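Local coordinates for esterase (Capnocytophaga ochracea, PDB 4W9R), which is of unknown function but has the alpha/beta-hydrolase fold of the putative esterase family, followed by a C-terminal run of helices, at residues B[172-177]-B[210-215]; B[118-123]-B[145-150]; B[283-288]-B[295-300]. All blocks are in the same frame, centred on the assembly; numbering follows the deposited sequence.

Interaction 1 (B[172-177]-B[210-215])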
ATOM      1  N   PHE B 172     -17.708   0.849  10.859  1.00 32.99           N
ATOM      2  CA  PHE B 172     -17.124   0.818   9.526  1.00 35.34           C
ATOM      3  C   PHE B 172     -16.651  -0.593   9.206  1.00 34.03           C
ATOM      4  O   PHE B 172     -15.732  -1.105   9.844  1.00 35.95           O
ATOM      5  CB  PHE B 172     -15.963   1.808   9.414  1.00 29.69           C
ATOM      6  CG  PHE B 172     -15.321   1.840   8.055  1.00 36.84           C
ATOM      7  CD1 PHE B 172     -15.811   2.674   7.063  1.00 40.05           C
ATOM      8  CD2 PHE B 172     -14.229   1.035   7.768  1.00 26.90           C
ATOM      9  CE1 PHE B 172     -15.225   2.706   5.811  1.00 38.41           C
ATOM     10  CE2 PHE B 172     -13.639   1.062   6.516  1.00 32.27           C
ATOM     11  CZ  PHE B 172     -14.138   1.899   5.537  1.00 37.86           C
ATOM     12  N   TYR B 173     -17.283  -1.220   8.218  1.00 23.18           N
ATOM     13  CA  TYR B 173     -16.907  -2.571   7.828  1.00 22.26           C
ATOM     14  C   TYR B 173     -16.379  -2.611   6.400  1.00 27.98           C
ATOM     15  O   TYR B 173     -17.024  -2.118   5.475  1.00 25.11           O
ATOM     16  CB  TYR B 173     -18.092  -3.528   7.972  1.00 18.82           C
ATOM     17  CG  TYR B 173     -17.754  -4.957   7.613  1.00 36.86           C
ATOM     18  CD1 TYR B 173     -17.101  -5.784   8.518  1.00 31.07           C
ATOM     19  CD2 TYR B 173     -18.080  -5.479   6.367  1.00 27.07           C
ATOM     20  CE1 TYR B 173     -16.785  -7.088   8.195  1.00 35.57           C
ATOM     21  CE2 TYR B 173     -17.769  -6.784   6.035  1.00 29.80           C
ATOM     22  CZ  TYR B 173     -17.122  -7.584   6.952  1.00 39.61           C
ATOM     23  OH  TYR B 173     -16.810  -8.884   6.626  1.00 41.67           O
ATOM     24  N   TYR B 174     -15.205  -3.210   6.230  1.00 24.21           N
ATOM     25  CA  TYR B 174     -14.590  -3.340   4.916  1.00 25.19           C
ATOM     26  C   TYR B 174     -14.123  -4.767   4.668  1.00 29.27           C
ATOM     27  O   TYR B 174     -13.327  -5.309   5.434  1.00 22.97           O
ATOM     28  CB  TYR B 174     -13.412  -2.373   4.774  1.00 25.77           C
ATOM     29  CG  TYR B 174     -12.734  -2.419   3.422  1.00 28.04           C
ATOM     30  CD1 TYR B 174     -11.659  -3.268   3.186  1.00 34.08           C
ATOM     31  CD2 TYR B 174     -13.166  -1.612   2.383  1.00 34.45           C
ATOM     32  CE1 TYR B 174     -11.038  -3.311   1.950  1.00 34.54           C
ATOM     33  CE2 TYR B 174     -12.550  -1.646   1.145  1.00 39.29           C
ATOM     34  CZ  TYR B 174     -11.488  -2.496   0.934  1.00 40.30           C
ATOM     35  OH  TYR B 174     -10.877  -2.529  -0.299  1.00 42.61           O
HETATM   36  N   MSE B 175     -14.617  -5.371   3.593  1.00 32.20           N
HETATM   37  CA  MSE B 175     -14.181  -6.706   3.207  1.00 26.97           C
HETATM   38  C   MSE B 175     -13.673  -6.721   1.770  1.00 33.52           C
HETATM   39  O   MSE B 175     -14.304  -6.163   0.874  1.00 43.19           O
HETATM   40  CB  MSE B 175     -15.314  -7.716   3.375  1.00 27.32           C
HETATM   41  CG  MSE B 175     -15.011  -9.082   2.780  1.00 32.90           C
HETATM   42 SE   MSE B 175     -16.461 -10.354   3.045  1.00 71.08          SE
HETATM   43  CE  MSE B 175     -15.813 -11.798   1.908  1.00 68.21           C
ATOM     44  N   ALA B 176     -12.527  -7.358   1.560  1.00 27.80           N
ATOM     45  CA  ALA B 176     -11.946  -7.461   0.228  1.00 27.98           C
ATOM     46  C   ALA B 176     -11.536  -8.894  -0.087  1.00 34.49           C
ATOM     47  O   ALA B 176     -11.114  -9.637   0.800  1.00 33.79           O
ATOM     48  CB  ALA B 176     -10.751  -6.527   0.097  1.00 25.81           C
ATOM     49  N   THR B 177     -11.668  -9.277  -1.352  1.00 27.62           N
ATOM     50  CA  THR B 177     -11.239 -10.597  -1.797  1.00 32.71           C
ATOM     51  C   THR B 177     -10.685 -10.537  -3.221  1.00 33.45           C
ATOM     52  O   THR B 177     -10.954  -9.592  -3.964  1.00 37.10           O
ATOM     53  CB  THR B 177     -12.391 -11.620  -1.730  1.00 36.14           C
ATOM     54  OG1 THR B 177     -11.916 -12.906  -2.146  1.00 47.72           O
ATOM     55  CG2 THR B 177     -13.542 -11.190  -2.624  1.00 25.61           C
ATOM     56  N   VAL B 210     -15.257  -4.857  -1.480  1.00 32.31           N
ATOM     57  CA  VAL B 210     -14.548  -4.667  -2.735  1.00 32.31           C
ATOM     58  C   VAL B 210     -14.039  -5.997  -3.276  1.00 33.36           C
ATOM     59  O   VAL B 210     -13.238  -6.677  -2.637  1.00 26.04           O
ATOM     60  CB  VAL B 210     -13.367  -3.694  -2.574  1.00 23.90           C
ATOM     61  CG1 VAL B 210     -12.641  -3.520  -3.896  1.00 19.17           C
ATOM     62  CG2 VAL B 210     -13.859  -2.356  -2.054  1.00 30.73           C
ATOM     63  N   ASP B 211     -14.518  -6.363  -4.457  1.00 30.88           N
ATOM     64  CA  ASP B 211     -14.074  -7.582  -5.115  1.00 34.07           C
ATOM     65  C   ASP B 211     -12.980  -7.258  -6.124  1.00 39.94           C
ATOM     66  O   ASP B 211     -13.230  -6.592  -7.128  1.00 45.21           O
ATOM     67  CB  ASP B 211     -15.252  -8.277  -5.805  1.00 40.64           C
ATOM     68  CG  ASP B 211     -14.834  -9.510  -6.583  1.00 51.44           C
ATOM     69  OD1 ASP B 211     -13.779 -10.094  -6.260  1.00 55.79           O
ATOM     70  OD2 ASP B 211     -15.566  -9.901  -7.515  1.00 58.96           O
ATOM     71  N   PHE B 212     -11.768  -7.739  -5.864  1.00 31.33           N
ATOM     72  CA  PHE B 212     -10.672  -7.506  -6.793  1.00 31.48           C
ATOM     73  C   PHE B 212     -10.608  -8.668  -7.767  1.00 43.73           C
ATOM     74  O   PHE B 212     -10.223  -9.778  -7.401  1.00 57.88           O
ATOM     75  CB  PHE B 212      -9.337  -7.368  -6.055  1.00 25.80           C
ATOM     76  CG  PHE B 212      -9.251  -6.164  -5.161  1.00 28.32           C
ATOM     77  CD1 PHE B 212      -9.680  -6.228  -3.846  1.00 38.86           C
ATOM     78  CD2 PHE B 212      -8.722  -4.973  -5.630  1.00 30.29           C
ATOM     79  CE1 PHE B 212      -9.593  -5.123  -3.019  1.00 33.14           C
ATOM     80  CE2 PHE B 212      -8.633  -3.866  -4.808  1.00 30.44           C
ATOM     81  CZ  PHE B 212      -9.068  -3.940  -3.501  1.00 26.46           C
ATOM     82  N   LYS B 213     -10.957  -8.401  -9.018  1.00 47.25           N
ATOM     83  CA  LYS B 213     -11.039  -9.458 -10.011  1.00 52.73           C
ATOM     84  C   LYS B 213      -9.864  -9.353 -10.970  1.00 45.86           C
ATOM     85  O   LYS B 213      -9.559  -8.274 -11.478  1.00 48.72           O
ATOM     86  CB  LYS B 213     -12.369  -9.389 -10.764  1.00 58.38           C
ATOM     87  CG  LYS B 213     -12.688 -10.636 -11.574  1.00 78.28           C
ATOM     88  CD  LYS B 213     -14.114 -10.604 -12.100  1.00 90.01           C
ATOM     89  CE  LYS B 213     -15.121 -10.547 -10.962  1.00 97.05           C
ATOM     90  NZ  LYS B 213     -16.526 -10.519 -11.456  1.00 96.87           N
ATOM     91  N   GLY B 214      -9.198 -10.479 -11.201  1.00 36.29           N
ATOM     92  CA  GLY B 214      -8.008 -10.501 -12.028  1.00 43.40           C
ATOM     93  C   GLY B 214      -6.805 -10.004 -11.254  1.00 42.20           C
ATOM     94  O   GLY B 214      -5.777  -9.658 -11.837  1.00 58.34           O
ATOM     95  N   SER B 215      -6.936  -9.967  -9.933  1.00 26.99           N
ATOM     96  CA  SER B 215      -5.863  -9.498  -9.067  1.00 31.93           C
ATOM     97  C   SER B 215      -5.337 -10.605  -8.163  1.00 37.48           C
ATOM     98  O   SER B 215      -6.105 -11.430  -7.666  1.00 29.94           O
ATOM     99  CB  SER B 215      -6.341  -8.322  -8.216  1.00 35.47           C
ATOM    100  OG  SER B 215      -5.335  -7.915  -7.304  1.00 42.18           O
TER
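F212 N donates to T177 O at 2.8 Å, and V210 N donates to the carbonyl O of M175, a selenomethionine, at 2.9 Å. T177 N completes the set by reaching back to V210 O over a longer 3.3 Å. Both neighbours of A176 thus bond to V210, the exchange expected of parallel strands, and A176 CA adds a CA-H...O contact to V210 O. On the side of T177 and D211, OD1 of D211 stands 3.8 Å from CG2 of T177, while OD2 goes to the hydroxyl of Y186 on helix 183-196. On the other side sit Y174, A176, V210 and F212. CG2 of V210 comes obliquely against the ring of Y174, 3.5 Å from CE2, and the hydroxyl of that tyrosine bonds to Q227 of helix 217-232. The F212 ring swings back along its own strand, CG lying beside the backbone N (chi1 -65°), which brings the ring edge, at CE1, to 3.6 Å from CB of A176; V210 CG1 lies above one face of the ring, offset toward its rim. With an alanine in place of F212, CB of A176 would probably lose the ring edge beside it and CG1 of V210 the ring face beneath it, opening a gap there. Backbone bonds therefore fasten 205-213, the last strand of the sheet within this chain, while Y174 and V210 pack their side chains against helix 217-232.

Interaction 2 (B[118-123]-B[145-150])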
ATOM      1  N   GLY B 118      -9.998   0.250  15.794  1.00 22.65           N
ATOM      2  CA  GLY B 118     -10.170  -0.645  14.664  1.00 20.15           C
ATOM      3  C   GLY B 118      -9.428  -1.965  14.771  1.00 31.21           C
ATOM      4  O   GLY B 118      -8.566  -2.141  15.632  1.00 33.73           O
ATOM      5  N   VAL B 119      -9.755  -2.889  13.874  1.00 26.16           N
ATOM      6  CA  VAL B 119      -9.047  -4.160  13.790  1.00 21.42           C
ATOM      7  C   VAL B 119      -8.848  -4.563  12.328  1.00 30.65           C
ATOM      8  O   VAL B 119      -9.781  -4.529  11.525  1.00 26.68           O
ATOM      9  CB  VAL B 119      -9.789  -5.284  14.557  1.00 25.08           C
ATOM     10  CG1 VAL B 119     -11.227  -5.427  14.069  1.00 21.27           C
ATOM     11  CG2 VAL B 119      -9.041  -6.604  14.434  1.00 27.21           C
ATOM     12  N   ILE B 120      -7.618  -4.933  11.987  1.00 26.52           N
ATOM     13  CA  ILE B 120      -7.292  -5.360  10.634  1.00 17.87           C
ATOM     14  C   ILE B 120      -6.737  -6.777  10.655  1.00 27.12           C
ATOM     15  O   ILE B 120      -5.824  -7.082  11.423  1.00 30.64           O
ATOM     16  CB  ILE B 120      -6.267  -4.422   9.970  1.00 21.74           C
ATOM     17  CG1 ILE B 120      -6.793  -2.988   9.942  1.00 28.18           C
ATOM     18  CG2 ILE B 120      -5.941  -4.897   8.561  1.00 21.77           C
ATOM     19  CD1 ILE B 120      -5.839  -2.004   9.300  1.00 27.99           C
ATOM     20  N   ALA B 121      -7.293  -7.641   9.814  1.00 17.59           N
ATOM     21  CA  ALA B 121      -6.855  -9.029   9.760  1.00 23.07           C
ATOM     22  C   ALA B 121      -7.040  -9.621   8.369  1.00 25.38           C
ATOM     23  O   ALA B 121      -7.807  -9.100   7.558  1.00 32.90           O
ATOM     24  CB  ALA B 121      -7.603  -9.856  10.791  1.00 19.66           C
ATOM     25  N   SER B 122      -6.330 -10.712   8.098  1.00 17.85           N
ATOM     26  CA  SER B 122      -6.428 -11.385   6.810  1.00 18.40           C
ATOM     27  C   SER B 122      -6.580 -12.897   6.969  1.00 26.57           C
ATOM     28  O   SER B 122      -6.277 -13.450   8.028  1.00 27.04           O
ATOM     29  CB  SER B 122      -5.203 -11.069   5.946  1.00 20.25           C
ATOM     30  OG  SER B 122      -4.023 -11.620   6.502  1.00 22.34           O
ATOM     31  N   GLU B 123      -7.055 -13.547   5.908  1.00 18.50           N
ATOM     32  CA  GLU B 123      -7.261 -14.998   5.886  1.00 21.19           C
ATOM     33  C   GLU B 123      -8.185 -15.464   7.011  1.00 26.97           C
ATOM     34  O   GLU B 123      -9.273 -14.918   7.190  1.00 34.14           O
ATOM     35  CB  GLU B 123      -5.920 -15.735   5.956  1.00 25.37           C
ATOM     36  CG  GLU B 123      -5.113 -15.691   4.659  1.00 25.20           C
ATOM     37  CD  GLU B 123      -4.441 -14.351   4.417  1.00 40.37           C
ATOM     38  OE1 GLU B 123      -3.677 -13.900   5.296  1.00 45.60           O
ATOM     39  OE2 GLU B 123      -4.676 -13.751   3.346  1.00 37.01           O
ATOM     40  N   VAL B 145     -11.729  -4.441   9.331  1.00 29.32           N
ATOM     41  CA  VAL B 145     -11.221  -4.636   7.982  1.00 27.92           C
ATOM     42  C   VAL B 145     -10.845  -6.095   7.767  1.00 25.62           C
ATOM     43  O   VAL B 145      -9.878  -6.591   8.346  1.00 25.75           O
ATOM     44  CB  VAL B 145     -10.001  -3.740   7.703  1.00 24.81           C
ATOM     45  CG1 VAL B 145      -9.510  -3.944   6.282  1.00 19.89           C
ATOM     46  CG2 VAL B 145     -10.353  -2.280   7.943  1.00 18.27           C
ATOM     47  N   SER B 146     -11.615  -6.777   6.926  1.00 24.31           N
ATOM     48  CA  SER B 146     -11.392  -8.189   6.649  1.00 21.07           C
ATOM     49  C   SER B 146     -10.807  -8.369   5.253  1.00 31.02           C
ATOM     50  O   SER B 146     -11.491  -8.158   4.252  1.00 43.13           O
ATOM     51  CB  SER B 146     -12.701  -8.969   6.792  1.00 22.64           C
ATOM     52  OG  SER B 146     -12.508 -10.351   6.557  1.00 37.95           O
ATOM     53  N   LEU B 147      -9.542  -8.769   5.190  1.00 30.63           N
ATOM     54  CA  LEU B 147      -8.835  -8.866   3.918  1.00 21.99           C
ATOM     55  C   LEU B 147      -8.619 -10.314   3.504  1.00 29.32           C
ATOM     56  O   LEU B 147      -7.927 -11.058   4.190  1.00 31.90           O
ATOM     57  CB  LEU B 147      -7.492  -8.146   4.008  1.00 17.36           C
ATOM     58  CG  LEU B 147      -7.563  -6.680   4.432  1.00 29.07           C
ATOM     59  CD1 LEU B 147      -6.166  -6.140   4.663  1.00 31.55           C
ATOM     60  CD2 LEU B 147      -8.298  -5.858   3.384  1.00 17.28           C
ATOM     61  N   ASN B 148      -9.201 -10.699   2.373  1.00 28.89           N
ATOM     62  CA  ASN B 148      -9.134 -12.075   1.891  1.00 20.84           C
ATOM     63  C   ASN B 148      -9.499 -13.089   2.976  1.00 22.78           C
ATOM     64  O   ASN B 148      -8.690 -13.943   3.330  1.00 33.24           O
ATOM     65  CB  ASN B 148      -7.734 -12.380   1.347  1.00 17.25           C
ATOM     66  CG  ASN B 148      -7.640 -13.756   0.714  1.00 29.27           C
ATOM     67  OD1 ASN B 148      -8.502 -14.152  -0.069  1.00 34.09           O
ATOM     68  ND2 ASN B 148      -6.605 -14.503   1.079  1.00 21.67           N
ATOM     69  N   PRO B 149     -10.717 -12.992   3.524  1.00 24.89           N
ATOM     70  CA  PRO B 149     -11.045 -13.922   4.605  1.00 23.36           C
ATOM     71  C   PRO B 149     -11.281 -15.336   4.094  1.00 22.36           C
ATOM     72  O   PRO B 149     -11.726 -15.506   2.960  1.00 19.13           O
ATOM     73  CB  PRO B 149     -12.332 -13.338   5.184  1.00 22.60           C
ATOM     74  CG  PRO B 149     -12.985 -12.689   4.012  1.00 21.18           C
ATOM     75  CD  PRO B 149     -11.860 -12.128   3.176  1.00 24.31           C
ATOM     76  N   VAL B 150     -10.975 -16.334   4.917  1.00 29.45           N
ATOM     77  CA  VAL B 150     -11.430 -17.684   4.637  1.00 28.76           C
ATOM     78  C   VAL B 150     -12.729 -17.851   5.404  1.00 26.18           C
ATOM     79  O   VAL B 150     -12.717 -17.966   6.629  1.00 31.95           O
ATOM     80  CB  VAL B 150     -10.406 -18.742   5.082  1.00 25.92           C
ATOM     81  CG1 VAL B 150     -10.890 -20.138   4.724  1.00 26.76           C
ATOM     82  CG2 VAL B 150      -9.043 -18.459   4.463  1.00 18.14           C
TER
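V145 N bonds to V119 O at 2.9 Å, the first of the main-chain bonds joining parallel strands 118-122 and 145-147. A121 N to V145 O and L147 N to A121 O follow, E123 N carries the pattern on to L147 O, and V150 N meets E123 O from well above the carbonyl plane. The polar side chains of S122, E123 and N148 gather at the C-terminal end. E123, bent at chi2 (76°), turns its carboxylate back: OE2 takes the N148 ND2 hydrogen on its anti lone pair at 3.1 Å, lying nearly in the amide plane, and also pairs with K221. OE1 accepts S122 OG at 2.6 Å, so both carboxylate oxygens are held, while N148 OD1 is taken by N182. Apolar contact is lighter: CG1 of I120 lies alongside V145 CB at 4.0 Å, and I120 CG2 meets L147 CD1. E123 starts helix 123-128 with phi 57° and psi -130°, the backbone usual for a nucleophile elbow, and probably holds that place instead of the usual serine, making classical esterase chemistry here doubtful. The face of I120, S122, V145 and L147 packs under helices 43-59 and 217-232, with strand 171-180 beside 143-149.

Interaction 3 (B[283-288]-B[295-300])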
ATOM      1  N   ALA B 283     -11.954  28.721   3.807  1.00 35.04           N
ATOM      2  CA  ALA B 283     -12.993  28.233   2.908  1.00 35.58           C
ATOM      3  C   ALA B 283     -14.363  28.643   3.430  1.00 42.96           C
ATOM      4  O   ALA B 283     -15.245  29.024   2.661  1.00 50.53           O
ATOM      5  CB  ALA B 283     -12.908  26.725   2.758  1.00 34.52           C
ATOM      6  N   THR B 284     -14.528  28.570   4.745  1.00 32.76           N
ATOM      7  CA  THR B 284     -15.773  28.960   5.386  1.00 35.08           C
ATOM      8  C   THR B 284     -15.979  30.466   5.267  1.00 43.72           C
ATOM      9  O   THR B 284     -17.079  30.933   4.973  1.00 47.81           O
ATOM     10  CB  THR B 284     -15.793  28.552   6.871  1.00 38.51           C
ATOM     11  OG1 THR B 284     -15.489  27.156   6.991  1.00 38.08           O
ATOM     12  CG2 THR B 284     -17.158  28.827   7.486  1.00 32.10           C
ATOM     13  N   TYR B 285     -14.902  31.215   5.485  1.00 38.92           N
ATOM     14  CA  TYR B 285     -14.935  32.673   5.434  1.00 33.36           C
ATOM     15  C   TYR B 285     -15.255  33.186   4.031  1.00 41.46           C
ATOM     16  O   TYR B 285     -16.038  34.121   3.869  1.00 52.80           O
ATOM     17  CB  TYR B 285     -13.598  33.240   5.916  1.00 31.64           C
ATOM     18  CG  TYR B 285     -13.458  34.741   5.791  1.00 29.33           C
ATOM     19  CD1 TYR B 285     -14.123  35.597   6.660  1.00 34.59           C
ATOM     20  CD2 TYR B 285     -12.645  35.302   4.816  1.00 21.55           C
ATOM     21  CE1 TYR B 285     -13.989  36.969   6.554  1.00 32.76           C
ATOM     22  CE2 TYR B 285     -12.506  36.672   4.701  1.00 30.96           C
ATOM     23  CZ  TYR B 285     -13.179  37.500   5.573  1.00 34.87           C
ATOM     24  OH  TYR B 285     -13.041  38.865   5.461  1.00 41.03           O
ATOM     25  N   THR B 286     -14.647  32.567   3.024  1.00 38.36           N
ATOM     26  CA  THR B 286     -14.864  32.960   1.636  1.00 35.62           C
ATOM     27  C   THR B 286     -16.309  32.701   1.214  1.00 38.83           C
ATOM     28  O   THR B 286     -16.919  33.518   0.522  1.00 40.00           O
ATOM     29  CB  THR B 286     -13.908  32.210   0.684  1.00 33.29           C
ATOM     30  OG1 THR B 286     -12.552  32.466   1.069  1.00 42.44           O
ATOM     31  CG2 THR B 286     -14.111  32.665  -0.752  1.00 31.06           C
ATOM     32  N   ALA B 287     -16.850  31.564   1.639  1.00 32.34           N
ATOM     33  CA  ALA B 287     -18.229  31.204   1.329  1.00 32.52           C
ATOM     34  C   ALA B 287     -19.200  32.152   2.022  1.00 45.07           C
ATOM     35  O   ALA B 287     -20.247  32.501   1.474  1.00 48.65           O
ATOM     36  CB  ALA B 287     -18.507  29.767   1.738  1.00 41.86           C
ATOM     37  N   ILE B 288     -18.843  32.558   3.236  1.00 44.95           N
ATOM     38  CA  ILE B 288     -19.633  33.508   4.006  1.00 35.06           C
ATOM     39  C   ILE B 288     -19.771  34.832   3.258  1.00 40.89           C
ATOM     40  O   ILE B 288     -20.862  35.400   3.176  1.00 44.72           O
ATOM     41  CB  ILE B 288     -19.004  33.747   5.395  1.00 34.07           C
ATOM     42  CG1 ILE B 288     -19.379  32.609   6.346  1.00 29.18           C
ATOM     43  CG2 ILE B 288     -19.442  35.081   5.976  1.00 35.96           C
ATOM     44  CD1 ILE B 288     -18.652  32.652   7.670  1.00 28.74           C
ATOM     45  N   GLU B 295     -24.320  36.183   9.807  1.00 42.34           N
ATOM     46  CA  GLU B 295     -24.582  35.568  11.097  1.00 47.92           C
ATOM     47  C   GLU B 295     -23.570  34.452  11.320  1.00 50.72           C
ATOM     48  O   GLU B 295     -23.176  34.169  12.452  1.00 47.25           O
ATOM     49  CB  GLU B 295     -26.015  35.043  11.175  1.00 57.77           C
ATOM     50  CG  GLU B 295     -26.588  35.018  12.586  1.00 77.54           C
ATOM     51  CD  GLU B 295     -26.659  36.401  13.219  1.00 86.12           C
ATOM     52  OE1 GLU B 295     -26.806  37.398  12.478  1.00 77.59           O
ATOM     53  OE2 GLU B 295     -26.563  36.492  14.461  1.00 90.86           O
ATOM     54  N   SER B 296     -23.141  33.837  10.223  1.00 45.86           N
ATOM     55  CA  SER B 296     -22.115  32.804  10.270  1.00 44.01           C
ATOM     56  C   SER B 296     -20.760  33.405  10.621  1.00 44.56           C
ATOM     57  O   SER B 296     -19.941  32.767  11.280  1.00 46.57           O
ATOM     58  CB  SER B 296     -22.033  32.064   8.932  1.00 43.09           C
ATOM     59  OG  SER B 296     -23.190  31.279   8.704  1.00 45.77           O
ATOM     60  N   LEU B 297     -20.533  34.639  10.181  1.00 44.84           N
ATOM     61  CA  LEU B 297     -19.269  35.323  10.426  1.00 32.55           C
ATOM     62  C   LEU B 297     -19.052  35.581  11.915  1.00 38.29           C
ATOM     63  O   LEU B 297     -17.939  35.437  12.421  1.00 40.73           O
ATOM     64  CB  LEU B 297     -19.216  36.640   9.650  1.00 29.12           C
ATOM     65  CG  LEU B 297     -17.926  37.454   9.770  1.00 31.54           C
ATOM     66  CD1 LEU B 297     -16.730  36.637   9.310  1.00 33.49           C
ATOM     67  CD2 LEU B 297     -18.034  38.743   8.972  1.00 40.39           C
ATOM     68  N   LYS B 298     -20.120  35.957  12.610  1.00 35.85           N
ATOM     69  CA  LYS B 298     -20.051  36.205  14.045  1.00 39.75           C
ATOM     70  C   LYS B 298     -19.737  34.919  14.799  1.00 43.54           C
ATOM     71  O   LYS B 298     -18.903  34.903  15.705  1.00 46.92           O
ATOM     72  CB  LYS B 298     -21.363  36.805  14.554  1.00 46.18           C
ATOM     73  CG  LYS B 298     -21.336  37.222  16.019  1.00 52.06           C
ATOM     74  CD  LYS B 298     -22.717  37.659  16.491  1.00 62.21           C
ATOM     75  CE  LYS B 298     -22.656  38.342  17.850  1.00 64.71           C
ATOM     76  NZ  LYS B 298     -22.098  37.452  18.903  1.00 76.30           N
ATOM     77  N   LYS B 299     -20.413  33.841  14.413  1.00 36.62           N
ATOM     78  CA  LYS B 299     -20.218  32.545  15.049  1.00 47.29           C
ATOM     79  C   LYS B 299     -18.864  31.943  14.680  1.00 54.17           C
ATOM     80  O   LYS B 299     -18.281  31.187  15.457  1.00 52.66           O
ATOM     81  CB  LYS B 299     -21.353  31.590  14.668  1.00 41.97           C
ATOM     82  CG  LYS B 299     -22.692  31.960  15.291  1.00 36.39           C
ATOM     83  CD  LYS B 299     -23.803  31.001  14.889  1.00 39.06           C
ATOM     84  CE  LYS B 299     -24.225  31.210  13.446  1.00 58.25           C
ATOM     85  NZ  LYS B 299     -25.450  30.432  13.107  1.00 63.15           N
ATOM     86  N   LEU B 300     -18.366  32.288  13.496  1.00 47.62           N
ATOM     87  CA  LEU B 300     -17.055  31.821  13.058  1.00 39.04           C
ATOM     88  C   LEU B 300     -15.950  32.479  13.874  1.00 38.16           C
ATOM     89  O   LEU B 300     -14.944  31.848  14.196  1.00 42.68           O
ATOM     90  CB  LEU B 300     -16.847  32.106  11.568  1.00 31.28           C
ATOM     91  CG  LEU B 300     -15.487  31.722  10.978  1.00 25.86           C
ATOM     92  CD1 LEU B 300     -15.242  30.226  11.111  1.00 22.51           C
ATOM     93  CD2 LEU B 300     -15.388  32.158   9.525  1.00 22.33           C
TER
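I288 reaches across to S296, L297 and L300 in an antiparallel helical hairpin: helix 278-290 turns into helix 294-306 through a short loop, and the two segments run at 155° with their axes 9.8 Å apart. No hydrogen bond crosses between them, so the contact is made by packing. Aliphatic groups do most of it. CD1 of I288 rests 3.7 Å from CB of S296 and 3.8 Å from CD2 of L300, pushing in between these two residues one turn apart, while its other branch, CG2, lies 4.0 Å from CB of L297. The side chain puts CG1 beside the backbone N (chi1 -80°) and then extends, which carries CD1 over to the second helix. Farther from the connecting loop, L300 CD2 also comes to Y285 CB at 4.2 Å, and CG2 of T284 touches the same methyl loosely.

The one aromatic contact is also apolar packing, made at the ring edge. L297 and Y285 lie side by side, and CD1 of L297 stands in the plane of the ring, while F318 of helix 314-325 stacks on it.

Polar ends are served from outside the pair. S296 OG is bonded to D293 OD2 and to the backbone N of Y256, T284 OG1 to D280 O, and Y285 OH to E321 OE1. Helix 255-270 touches T284 and L300 through L259, so the hairpin packs against helices 255-270 and 314-325. At the ring edge, L297 CD1 is equally close to CD1 and CE1 of Y285, 3.9 Å from each.

How the interactions relate
Interactions 1 and 2 belong to one sheet, their centres 10 Å apart, because strands 171-180 and 143-149 are neighbours. Probable hydrogen bonds join them directly: Y174 O to S146 N and A176 O to N148 N, each 2.7 Å, with CE of M175 against CG of P149 at 3.6 Å. Interaction 2 holds the strand-to-helix turn where an alpha/beta-hydrolase would carry its nucleophile; interaction 1 continues the sheet toward its edge. Interaction 3 lies apart in the C-terminal helices, its centre 41 Å from interaction 1 and 43 Å from interaction 2. Its bound acetate, weakly bonded to Y285, probably comes from the crystallisation liquor.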